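Local coordinates for Ro sixty-related protein, RSR (Deinococcus radiodurans, PDB 2NVO) that binds several small RNAs that accumulate during recovery from ultraviolet irradiation and contributes to the resistance of this bacterium to that radiation, at residues 162-166 and 167-171; 384-388 and 389-393; 293-296 and 297-301; 103-106 and 107-111; 317-320 and 321-325. All coordinates share one frame; numbering follows the deposited sequence.

Contact 1 of 5, residues 162-166 and 167-171; sequences ETADV and DKLAL
A chi1 of 96° on Asp165, well off a staggered position, swings its carboxylate over the first turn of the following helix, where OD1 takes the backbone N-H of Lys168 at 2.8 Å. Asp165 is therefore the N-cap of helix 166-175, in the short link that joins it to helix 151-163 within the TROVE domain. A second, weak bond runs from Asp167 N to the same OD1, and one oxygen thus answers two amides of the opening turn. Aspartate suits the place: its short arm reaches back to these amides, and its negative charge should be favoured by the positive end of the helix dipole. The main chain continues the job, Leu169 N bonding to Asp165 O and Ala170 N to Val166 O.

On the outer side two like charges meet: the carboxylates of Asp165 and Asp167, their planes 70° apart, bring OD2 within 3.0 Å of OD2. Beside the cap the contact turns apolar. Ala164, with only a methyl, leaves room for both Lys168 and Leu169, its CB lying 3.7 Å from Leu169 CD2. Leu169 goes on to meet Arg200, Val203 and Leu204 of helix 198-209, while Lys168 bends at chi3 and gives its NZ to Arg131 O. The residues lie in the region assigned by similarity to RNA binding. Ala164 CB presses tightly on Lys168 CD, at 3.5 Å.

Contact 2 of 5, residues 384-388 and 389-393; sequences PGLTP and NMAAA
Leu386 and Met390 form the tightly packed side of this turn, the leucine CD1 resting 3.8 Å from Met390 SD. The methionine leaves its helix with CG opposite the backbone N (chi1 -173°) and bends only at chi3, which carries SD past the leucine and brings CE to 3.5 Å from Gly385 O. A long, flexible thioether fits such a seam, since Met390 also meets Leu319 and Leu323 of helix 315-326 and Met430 of helix 426-432.

Thr387 is the N-cap of helix 388-402 in the VWFA-like domain. Its OG1 accepts Met390 N at 3.0 Å with an N-H...O angle of 160°, and its carbonyl takes Ala391 N. Threonine serves well because its hydroxyl, held between the backbone N and the carbonyl carbon (chi1 66°), faces the first turn. Pro388, which has no N-H to satisfy, opens the helix and stands about 7 Å, side chain to side chain, from Ser374 of the metal site.

Whereas Leu386, Pro388 and Ala391 are buried, Gly385 and Thr387 are partly exposed, and toward the loop the contact thins. Glycine, with no side chain, takes a positive phi of 87° without strain; Gly385 N is held by Asp379 OD1.

Contact 3 of 5, residues 293-296 and 297-301; sequences ATVQ and AVIER
Val295 and Ile299, one turn apart on helix 292-302, lie side by side and point the same way, Val295 CG1 standing 3.9 Å from Ile299 CD1. This is i to i+4 packing along an alpha-helix of the TROVE domain, whose horseshoe is built from HEAT-like helical repeats. Ile299 reaches back toward the valine because its CG1 lies opposite the carbonyl carbon (chi1 -68°), so that CG1 passes 3.4 Å from Val295 O. Branched residues suit this flank: with little freedom about chi1, they offer a fixed apolar ridge to a neighbouring helix.

Beneath the side chains, the main chain sets the spacing. Ile299 N bonds to Val295 O at 2.9 Å, almost straight with an N-H...O angle of 175°, and Val298 N bonds to Thr294 O. The same pattern joins Ala297 to Ala293 and Glu300 to Gln296, keeping each pair one turn apart.

Further out, the two flanks find different surroundings. Val295 and Ile299 rest on Arg342 of helix 341-354, and Ile299 also on Ala346, while Val298 turns to Leu278 of helix 271-283 and to Leu287. Ala297 and Glu300 are exposed: the charged chain suits solvent, and the small methyl exposes little apolar surface while sitting well in a helix. On that side Gln296 bends at chi2 toward Glu300, which is itself bent at chi2; their amide and carboxylate planes stand 39° apart, and Glu300 CG comes to 3.2 Å from Gln296 O.

Contact 4 of 5, residues 103-106 and 107-111; sequences LLVL and ALIAK
Ala110 N bonds to Leu106 O at 2.9 Å and Ile109 N to Val105 O at 3.0 Å, the latter with an N-H...O angle of 170°. With Leu108 N on Leu104 O and Ala107 N on Leu103 O they make an unbroken i to i+4 ladder through most of helix 100-112. These peptide groups pair within the helix itself, which lets a run of apolar side chains be buried around it without leaving these backbone atoms unpaired.

The first layer of packing follows the same spacing. Leu104 CD1 reaches Leu108 CG at 4.2 Å, and Val105 CG1 meets Ile109 CD1 at 4.0 Å, both at ordinary van der Waals distance. Ile109 reaches back toward the preceding turn, with CG1 set opposite the carbonyl carbon (chi1 -56°) and 3.3 Å from Val105 O. Ala110 has only a methyl, its CB 3.2 Å from Leu106 O, and this smallness lets Ala122 and Trp123 of helix 116-129 come close.

The wider shell surrounds the helix within the TROVE domain. Val105, Leu106 and Ile109 pack on helix 80-93, Leu103 and Leu106 on helix 116-129, and Leu104 and Ala107 on Phe142 of helix 133-143. Lys111 is the polar exception, its NZ bonded to Gly148 O and Thr153 OG1. The eight residues that touch are all buried and apolar, so the side-chain contact rests on shape and the hydrophobic effect, with leucine, valine and isoleucine filling space and alanine admitting neighbouring helices; directional bonding between the segments is left to the backbone.

Contact 5 of 5, residues 317-320 and 321-325; sequences DALK and ARLVY
Leu319 laps obliquely against the guanidinium of Arg322, its CD1 lying 3.8 Å from Arg322 CZ. The approach of Leu319 CD1 to Arg322 NH2, 3.2 Å, is tighter than usual, and little rests on its exact value. The leucine also serves the next turn of helix 315-326, where its CG lies 3.9 Å from Leu323 CD1. With Leu319 CG opposite the backbone N (chi1 -176°), CG stands outward from the helix and CD1 leans toward the next turn, meeting Arg322 while CG meets Leu323. Leucine suits this apolar junction, while arginine supplies a long chain that can fold across it and still offer NE to water. Arg322 does so by bending at chi3; its NE donates to a water at 3.1 Å, which returns a weak bond to Ala318 O, and a long, weak ion pair links Arg322 NE to Glu348 OE2.

On the exposed flank Lys320 runs extended beside Val324, pointing the same way, with Lys320 CG 4.0 Å from Val324 CG2. Behind these side chains the main-chain bonds of an alpha-helix repeat, from Ala321 N to Asp317 O through to Val324 N on Lys320 O at 2.9 Å. Asp317 turns its carboxylate to His314 N.

The helix lies where the TROVE horseshoe meets the VWFA-like domain: Leu319 and Leu323 pack on Leu386, just ahead of helix 388-402, Arg322 and Tyr325 on helix 341-354, and Ala321 on Leu275 of helix 271-283.

In the fold
Contacts 3, 4 and 5 each lie within one TROVE helix, whereas contacts 1 and 2 sit at helix starts, where an aspartate and a threonine do the capping. Contact 4 is wholly buried and apolar; contact 3, partly buried, has one apolar flank and one exposed to solvent. Contact 1 is partly buried too, with exposed carboxylates on one side and an apolar side against helix 198-209. Contact 5 is partly buried and contact 2 buried, and these two touch across the domain boundary: Leu386 CD1 lies 3.8 Å from Leu319 CD2. Contact 3 stays near, its centre about 17 Å from that of contact 5. Contacts 1 and 4 lie farther round the ring, their centres about 23 Å apart.

Contact 1 of 5, residues 162-166 and 167-171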
# COMPACT_ATOMS: atom_id res chain seq x y z
N GLU A 162 -25.24 11.20 7.24
CA GLU A 162 -26.23 12.04 6.56
C GLU A 162 -25.72 12.57 5.22
O GLU A 162 -26.50 13.00 4.36
CB GLU A 162 -26.66 13.18 7.47
CG GLU A 162 -27.49 12.71 8.65
CD GLU A 162 -27.63 13.77 9.72
OE1 GLU A 162 -27.01 14.83 9.57
OE2 GLU A 162 -28.36 13.53 10.71
N THR A 163 -24.40 12.53 5.03
CA THR A 163 -23.77 13.03 3.81
C THR A 163 -23.60 11.93 2.75
O THR A 163 -23.40 12.21 1.57
CB THR A 163 -22.40 13.65 4.13
OG1 THR A 163 -22.58 14.83 4.92
CG2 THR A 163 -21.65 14.01 2.86
N ALA A 164 -23.71 10.68 3.18
CA ALA A 164 -23.46 9.55 2.29
C ALA A 164 -24.70 9.12 1.52
O ALA A 164 -25.78 8.99 2.10
CB ALA A 164 -22.91 8.36 3.10
N ASP A 165 -24.55 8.87 0.22
CA ASP A 165 -25.69 8.47 -0.60
C ASP A 165 -26.14 7.03 -0.32
O ASP A 165 -25.42 6.25 0.30
CB ASP A 165 -25.44 8.73 -2.10
CG ASP A 165 -24.92 7.51 -2.87
OD1 ASP A 165 -24.15 6.70 -2.30
OD2 ASP A 165 -25.27 7.38 -4.06
N VAL A 166 -27.35 6.70 -0.76
CA VAL A 166 -27.97 5.42 -0.44
C VAL A 166 -27.12 4.22 -0.90
O VAL A 166 -27.21 3.12 -0.34
CB VAL A 166 -29.41 5.35 -1.00
CG1 VAL A 166 -29.41 5.49 -2.53
CG2 VAL A 166 -30.11 4.06 -0.56
N ASP A 167 -26.28 4.45 -1.91
CA ASP A 167 -25.42 3.38 -2.43
C ASP A 167 -24.19 3.16 -1.55
O ASP A 167 -23.79 2.02 -1.29
CB ASP A 167 -25.00 3.69 -3.87
CG ASP A 167 -26.21 3.90 -4.79
OD1 ASP A 167 -27.11 3.04 -4.81
OD2 ASP A 167 -26.25 4.94 -5.48
N LYS A 168 -23.58 4.24 -1.07
CA LYS A 168 -22.46 4.12 -0.14
C LYS A 168 -22.93 3.56 1.19
O LYS A 168 -22.23 2.77 1.83
CB LYS A 168 -21.75 5.46 0.08
CG LYS A 168 -20.80 5.41 1.27
CD LYS A 168 -20.22 6.76 1.63
CE LYS A 168 -18.90 7.02 0.93
NZ LYS A 168 -18.13 8.11 1.60
N LEU A 169 -24.12 3.96 1.62
CA LEU A 169 -24.65 3.47 2.88
C LEU A 169 -24.90 1.97 2.81
O LEU A 169 -24.57 1.23 3.75
CB LEU A 169 -25.93 4.20 3.27
CG LEU A 169 -25.77 5.62 3.82
CD1 LEU A 169 -27.09 6.12 4.39
CD2 LEU A 169 -24.66 5.68 4.88
N ALA A 170 -25.49 1.53 1.70
CA ALA A 170 -25.83 0.12 1.51
C ALA A 170 -24.56 -0.71 1.50
O ALA A 170 -24.52 -1.81 2.05
CB ALA A 170 -26.61 -0.08 0.21
N LEU A 171 -23.53 -0.16 0.87
CA LEU A 171 -22.22 -0.78 0.80
C LEU A 171 -21.64 -0.96 2.20
O LEU A 171 -21.15 -2.04 2.55
CB LEU A 171 -21.27 0.06 -0.06
CG LEU A 171 -19.82 -0.41 -0.13
CD1 LEU A 171 -19.72 -1.74 -0.86
CD2 LEU A 171 -18.92 0.64 -0.79

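Contact 2 of 5, residues 384-388 and 389-393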
# COMPACT_ATOMS: atom_id res chain seq x y z
N PRO A 384 6.65 -15.60 -1.79
CA PRO A 384 7.50 -16.79 -1.90
C PRO A 384 8.43 -16.71 -3.10
O PRO A 384 7.97 -16.55 -4.23
CB PRO A 384 6.48 -17.92 -2.13
CG PRO A 384 5.32 -17.21 -2.77
CD PRO A 384 5.23 -15.93 -2.01
N GLY A 385 9.73 -16.82 -2.88
CA GLY A 385 10.68 -16.76 -3.96
C GLY A 385 11.13 -15.36 -4.35
O GLY A 385 12.04 -15.22 -5.17
N LEU A 386 10.54 -14.32 -3.78
CA LEU A 386 10.99 -12.96 -4.13
C LEU A 386 12.25 -12.65 -3.31
O LEU A 386 12.16 -12.09 -2.24
CB LEU A 386 9.91 -11.92 -3.86
CG LEU A 386 10.28 -10.46 -4.24
CD1 LEU A 386 10.70 -10.38 -5.68
CD2 LEU A 386 9.13 -9.49 -3.97
N THR A 387 13.40 -13.07 -3.79
CA THR A 387 14.65 -12.85 -3.05
C THR A 387 15.05 -11.38 -3.02
O THR A 387 14.66 -10.62 -3.88
CB THR A 387 15.79 -13.67 -3.63
OG1 THR A 387 16.12 -13.21 -4.95
CG2 THR A 387 15.43 -15.16 -3.66
N PRO A 388 15.79 -10.97 -1.99
CA PRO A 388 16.27 -9.58 -2.02
C PRO A 388 17.01 -9.28 -3.33
O PRO A 388 16.86 -8.19 -3.86
CB PRO A 388 17.22 -9.52 -0.81
CG PRO A 388 16.60 -10.53 0.18
CD PRO A 388 16.09 -11.65 -0.72
N ASN A 389 17.77 -10.25 -3.85
CA ASN A 389 18.50 -10.09 -5.10
C ASN A 389 17.53 -9.83 -6.27
O ASN A 389 17.71 -8.90 -7.03
CB ASN A 389 19.39 -11.32 -5.37
CG ASN A 389 19.92 -11.40 -6.80
OD1 ASN A 389 20.65 -10.51 -7.27
ND2 ASN A 389 19.60 -12.50 -7.47
N MET A 390 16.47 -10.63 -6.34
CA MET A 390 15.44 -10.43 -7.36
C MET A 390 14.77 -9.06 -7.22
O MET A 390 14.57 -8.35 -8.21
CB MET A 390 14.42 -11.56 -7.30
CG MET A 390 13.40 -11.53 -8.44
SD MET A 390 12.12 -12.79 -8.27
CE MET A 390 13.10 -14.29 -8.35
N ALA A 391 14.40 -8.70 -5.99
CA ALA A 391 13.72 -7.43 -5.75
C ALA A 391 14.59 -6.24 -6.17
O ALA A 391 14.10 -5.31 -6.84
CB ALA A 391 13.28 -7.29 -4.29
N ALA A 392 15.85 -6.26 -5.75
CA ALA A 392 16.80 -5.20 -6.06
C ALA A 392 17.08 -5.09 -7.58
O ALA A 392 17.25 -3.98 -8.12
CB ALA A 392 18.10 -5.40 -5.27
N ALA A 393 17.16 -6.25 -8.24
CA ALA A 393 17.34 -6.28 -9.69
C ALA A 393 16.14 -5.71 -10.41
O ALA A 393 16.30 -4.98 -11.42
CB ALA A 393 17.65 -7.70 -10.19

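Contact 3 of 5, residues 293-296 and 297-301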
# COMPACT_ATOMS: atom_id res chain seq x y z
N ALA A 293 -9.91 -21.93 -23.26
CA ALA A 293 -10.72 -20.72 -23.42
C ALA A 293 -10.53 -19.72 -22.26
O ALA A 293 -10.34 -18.51 -22.48
CB ALA A 293 -12.20 -21.06 -23.59
N THR A 294 -10.62 -20.23 -21.04
CA THR A 294 -10.47 -19.38 -19.87
C THR A 294 -9.02 -18.93 -19.75
O THR A 294 -8.76 -17.78 -19.45
CB THR A 294 -10.88 -20.10 -18.57
OG1 THR A 294 -12.24 -20.53 -18.67
CG2 THR A 294 -10.75 -19.16 -17.39
N VAL A 295 -8.09 -19.85 -20.00
CA VAL A 295 -6.66 -19.54 -20.03
C VAL A 295 -6.36 -18.36 -20.97
O VAL A 295 -5.70 -17.39 -20.58
CB VAL A 295 -5.83 -20.76 -20.43
CG1 VAL A 295 -4.43 -20.37 -20.85
CG2 VAL A 295 -5.78 -21.77 -19.28
N GLN A 296 -6.86 -18.42 -22.21
CA GLN A 296 -6.59 -17.34 -23.15
C GLN A 296 -7.22 -16.05 -22.67
O GLN A 296 -6.64 -14.97 -22.79
CB GLN A 296 -7.09 -17.65 -24.57
CG GLN A 296 -6.50 -16.67 -25.60
CD GLN A 296 -4.98 -16.67 -25.63
OE1 GLN A 296 -4.35 -15.63 -25.77
NE2 GLN A 296 -4.39 -17.85 -25.47
N ALA A 297 -8.41 -16.15 -22.11
CA ALA A 297 -9.11 -14.96 -21.64
C ALA A 297 -8.33 -14.33 -20.48
O ALA A 297 -8.25 -13.11 -20.37
CB ALA A 297 -10.53 -15.31 -21.20
N VAL A 298 -7.77 -15.17 -19.61
CA VAL A 298 -6.93 -14.61 -18.53
C VAL A 298 -5.69 -13.93 -19.12
O VAL A 298 -5.39 -12.79 -18.80
CB VAL A 298 -6.56 -15.67 -17.48
CG1 VAL A 298 -5.47 -15.16 -16.51
CG2 VAL A 298 -7.81 -16.08 -16.69
N ILE A 299 -4.98 -14.62 -20.01
CA ILE A 299 -3.81 -14.04 -20.66
C ILE A 299 -4.10 -12.67 -21.27
O ILE A 299 -3.33 -11.73 -21.10
CB ILE A 299 -3.20 -14.98 -21.70
CG1 ILE A 299 -2.59 -16.20 -20.98
CG2 ILE A 299 -2.12 -14.28 -22.55
CD1 ILE A 299 -2.26 -17.34 -21.93
N GLU A 300 -5.22 -12.56 -21.99
CA GLU A 300 -5.58 -11.29 -22.62
C GLU A 300 -5.80 -10.16 -21.61
O GLU A 300 -5.44 -9.01 -21.85
CB GLU A 300 -6.82 -11.45 -23.53
CG GLU A 300 -6.59 -12.39 -24.71
CD GLU A 300 -5.42 -11.96 -25.59
OE1 GLU A 300 -5.17 -10.74 -25.69
OE2 GLU A 300 -4.75 -12.84 -26.18
N ARG A 301 -6.42 -10.47 -20.49
CA ARG A 301 -6.60 -9.45 -19.47
C ARG A 301 -5.28 -9.05 -18.80
O ARG A 301 -5.06 -7.88 -18.52
CB ARG A 301 -7.60 -9.93 -18.42
CG ARG A 301 -8.94 -10.32 -19.02
CD ARG A 301 -9.83 -10.96 -17.99
NE ARG A 301 -10.02 -10.06 -16.87
CZ ARG A 301 -10.94 -10.23 -15.93
NH1 ARG A 301 -11.76 -11.27 -15.99
NH2 ARG A 301 -11.04 -9.36 -14.94

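Contact 4 of 5, residues 103-106 and 107-111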
# COMPACT_ATOMS: atom_id res chain seq x y z
N LEU A 103 -6.12 9.86 10.07
CA LEU A 103 -7.28 9.61 10.91
C LEU A 103 -6.99 9.93 12.37
O LEU A 103 -7.82 10.52 13.06
CB LEU A 103 -7.74 8.16 10.77
CG LEU A 103 -8.28 7.83 9.38
CD1 LEU A 103 -8.58 6.34 9.25
CD2 LEU A 103 -9.53 8.66 9.11
N LEU A 104 -5.79 9.56 12.83
CA LEU A 104 -5.36 9.79 14.21
C LEU A 104 -5.20 11.27 14.48
O LEU A 104 -5.68 11.78 15.48
CB LEU A 104 -4.03 9.08 14.49
CG LEU A 104 -3.29 9.48 15.77
CD1 LEU A 104 -4.18 9.32 17.00
CD2 LEU A 104 -1.99 8.70 15.95
N VAL A 105 -4.52 11.95 13.57
CA VAL A 105 -4.31 13.39 13.70
C VAL A 105 -5.65 14.12 13.71
O VAL A 105 -5.86 15.02 14.53
CB VAL A 105 -3.42 13.92 12.57
CG1 VAL A 105 -3.46 15.43 12.56
CG2 VAL A 105 -1.98 13.43 12.76
N LEU A 106 -6.54 13.73 12.81
CA LEU A 106 -7.87 14.32 12.73
C LEU A 106 -8.64 14.14 14.03
O LEU A 106 -9.28 15.08 14.51
CB LEU A 106 -8.67 13.74 11.56
CG LEU A 106 -9.91 14.57 11.19
CD1 LEU A 106 -9.54 15.87 10.46
CD2 LEU A 106 -10.89 13.77 10.34
N ALA A 107 -8.58 12.94 14.60
CA ALA A 107 -9.18 12.70 15.90
C ALA A 107 -8.62 13.63 16.95
O ALA A 107 -9.38 14.20 17.74
CB ALA A 107 -9.00 11.24 16.32
N LEU A 108 -7.30 13.79 16.98
CA LEU A 108 -6.65 14.63 18.00
C LEU A 108 -7.15 16.07 17.93
O LEU A 108 -7.48 16.68 18.94
CB LEU A 108 -5.12 14.61 17.86
CG LEU A 108 -4.35 13.35 18.24
CD1 LEU A 108 -2.91 13.41 17.71
CD2 LEU A 108 -4.36 13.16 19.75
N ILE A 109 -7.17 16.62 16.72
CA ILE A 109 -7.67 17.97 16.51
C ILE A 109 -9.15 18.05 16.91
O ILE A 109 -9.53 18.85 17.77
CB ILE A 109 -7.51 18.40 15.04
CG1 ILE A 109 -6.04 18.29 14.60
CG2 ILE A 109 -8.03 19.83 14.85
CD1 ILE A 109 -5.85 18.53 13.10
N ALA A 110 -9.96 17.20 16.31
CA ALA A 110 -11.40 17.19 16.56
C ALA A 110 -11.74 17.06 18.04
O ALA A 110 -12.69 17.69 18.51
CB ALA A 110 -12.08 16.08 15.76
N LYS A 111 -10.96 16.26 18.76
CA LYS A 111 -11.30 15.94 20.14
C LYS A 111 -10.59 16.80 21.17
O LYS A 111 -11.12 17.02 22.26
CB LYS A 111 -11.02 14.47 20.45
CG LYS A 111 -11.81 13.47 19.61
CD LYS A 111 -13.29 13.50 19.91
CE LYS A 111 -13.59 13.12 21.35
NZ LYS A 111 -15.03 12.74 21.54

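Contact 5 of 5, residues 317-320 and 321-325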
# COMPACT_ATOMS: atom_id res chain seq x y z
N ASP A 317 3.97 -5.65 -8.76
CA ASP A 317 2.65 -6.26 -8.63
C ASP A 317 2.57 -7.48 -9.53
O ASP A 317 2.05 -8.52 -9.13
CB ASP A 317 1.55 -5.28 -9.05
CG ASP A 317 1.35 -4.16 -8.05
OD1 ASP A 317 1.68 -4.36 -6.86
OD2 ASP A 317 0.84 -3.07 -8.46
N ALA A 318 3.09 -7.36 -10.75
CA ALA A 318 3.05 -8.48 -11.66
C ALA A 318 4.04 -9.55 -11.22
O ALA A 318 3.76 -10.73 -11.31
CB ALA A 318 3.34 -8.02 -13.11
N LEU A 319 5.21 -9.13 -10.74
CA LEU A 319 6.21 -10.10 -10.29
C LEU A 319 5.63 -10.89 -9.10
O LEU A 319 5.72 -12.10 -9.08
CB LEU A 319 7.54 -9.43 -9.91
CG LEU A 319 8.67 -10.40 -9.51
CD1 LEU A 319 8.83 -11.55 -10.50
CD2 LEU A 319 10.01 -9.64 -9.32
N LYS A 320 5.02 -10.20 -8.14
CA LYS A 320 4.43 -10.88 -6.99
C LYS A 320 3.35 -11.88 -7.43
O LYS A 320 3.32 -13.03 -6.99
CB LYS A 320 3.86 -9.88 -5.99
CG LYS A 320 3.06 -10.54 -4.86
CD LYS A 320 2.33 -9.52 -4.00
CE LYS A 320 1.59 -10.20 -2.84
NZ LYS A 320 1.18 -9.22 -1.79
N ALA A 321 2.46 -11.44 -8.33
CA ALA A 321 1.41 -12.33 -8.80
C ALA A 321 1.96 -13.59 -9.45
O ALA A 321 1.46 -14.68 -9.23
CB ALA A 321 0.41 -11.60 -9.75
N ARG A 322 3.01 -13.44 -10.25
CA ARG A 322 3.64 -14.58 -10.89
C ARG A 322 4.23 -15.55 -9.87
O ARG A 322 4.01 -16.75 -9.94
CB ARG A 322 4.74 -14.16 -11.85
CG ARG A 322 5.49 -15.35 -12.39
CD ARG A 322 6.25 -15.05 -13.64
NE ARG A 322 7.41 -14.19 -13.42
CZ ARG A 322 8.54 -14.56 -12.84
NH1 ARG A 322 8.68 -15.80 -12.38
NH2 ARG A 322 9.54 -13.70 -12.73
N LEU A 323 5.00 -15.02 -8.92
CA LEU A 323 5.66 -15.87 -7.93
C LEU A 323 4.61 -16.58 -7.08
O LEU A 323 4.71 -17.76 -6.86
CB LEU A 323 6.62 -15.05 -7.05
CG LEU A 323 7.81 -14.42 -7.79
CD1 LEU A 323 8.56 -13.37 -6.94
CD2 LEU A 323 8.76 -15.48 -8.29
N VAL A 324 3.62 -15.84 -6.60
CA VAL A 324 2.55 -16.42 -5.77
C VAL A 324 1.83 -17.53 -6.52
O VAL A 324 1.61 -18.64 -6.00
CB VAL A 324 1.52 -15.36 -5.34
CG1 VAL A 324 0.29 -16.03 -4.72
CG2 VAL A 324 2.14 -14.38 -4.35
N TYR A 325 1.47 -17.23 -7.77
CA TYR A 325 0.74 -18.17 -8.60
C TYR A 325 1.57 -19.40 -8.95
O TYR A 325 1.06 -20.52 -8.94
CB TYR A 325 0.25 -17.47 -9.88
CG TYR A 325 -0.44 -18.40 -10.86
CD1 TYR A 325 -1.61 -19.06 -10.51
CD2 TYR A 325 0.08 -18.60 -12.14
CE1 TYR A 325 -2.24 -19.92 -11.42
CE2 TYR A 325 -0.53 -19.45 -13.03
CZ TYR A 325 -1.69 -20.10 -12.67
OH TYR A 325 -2.29 -20.94 -13.57
O HOH W 1 6.16 -11.37 -13.65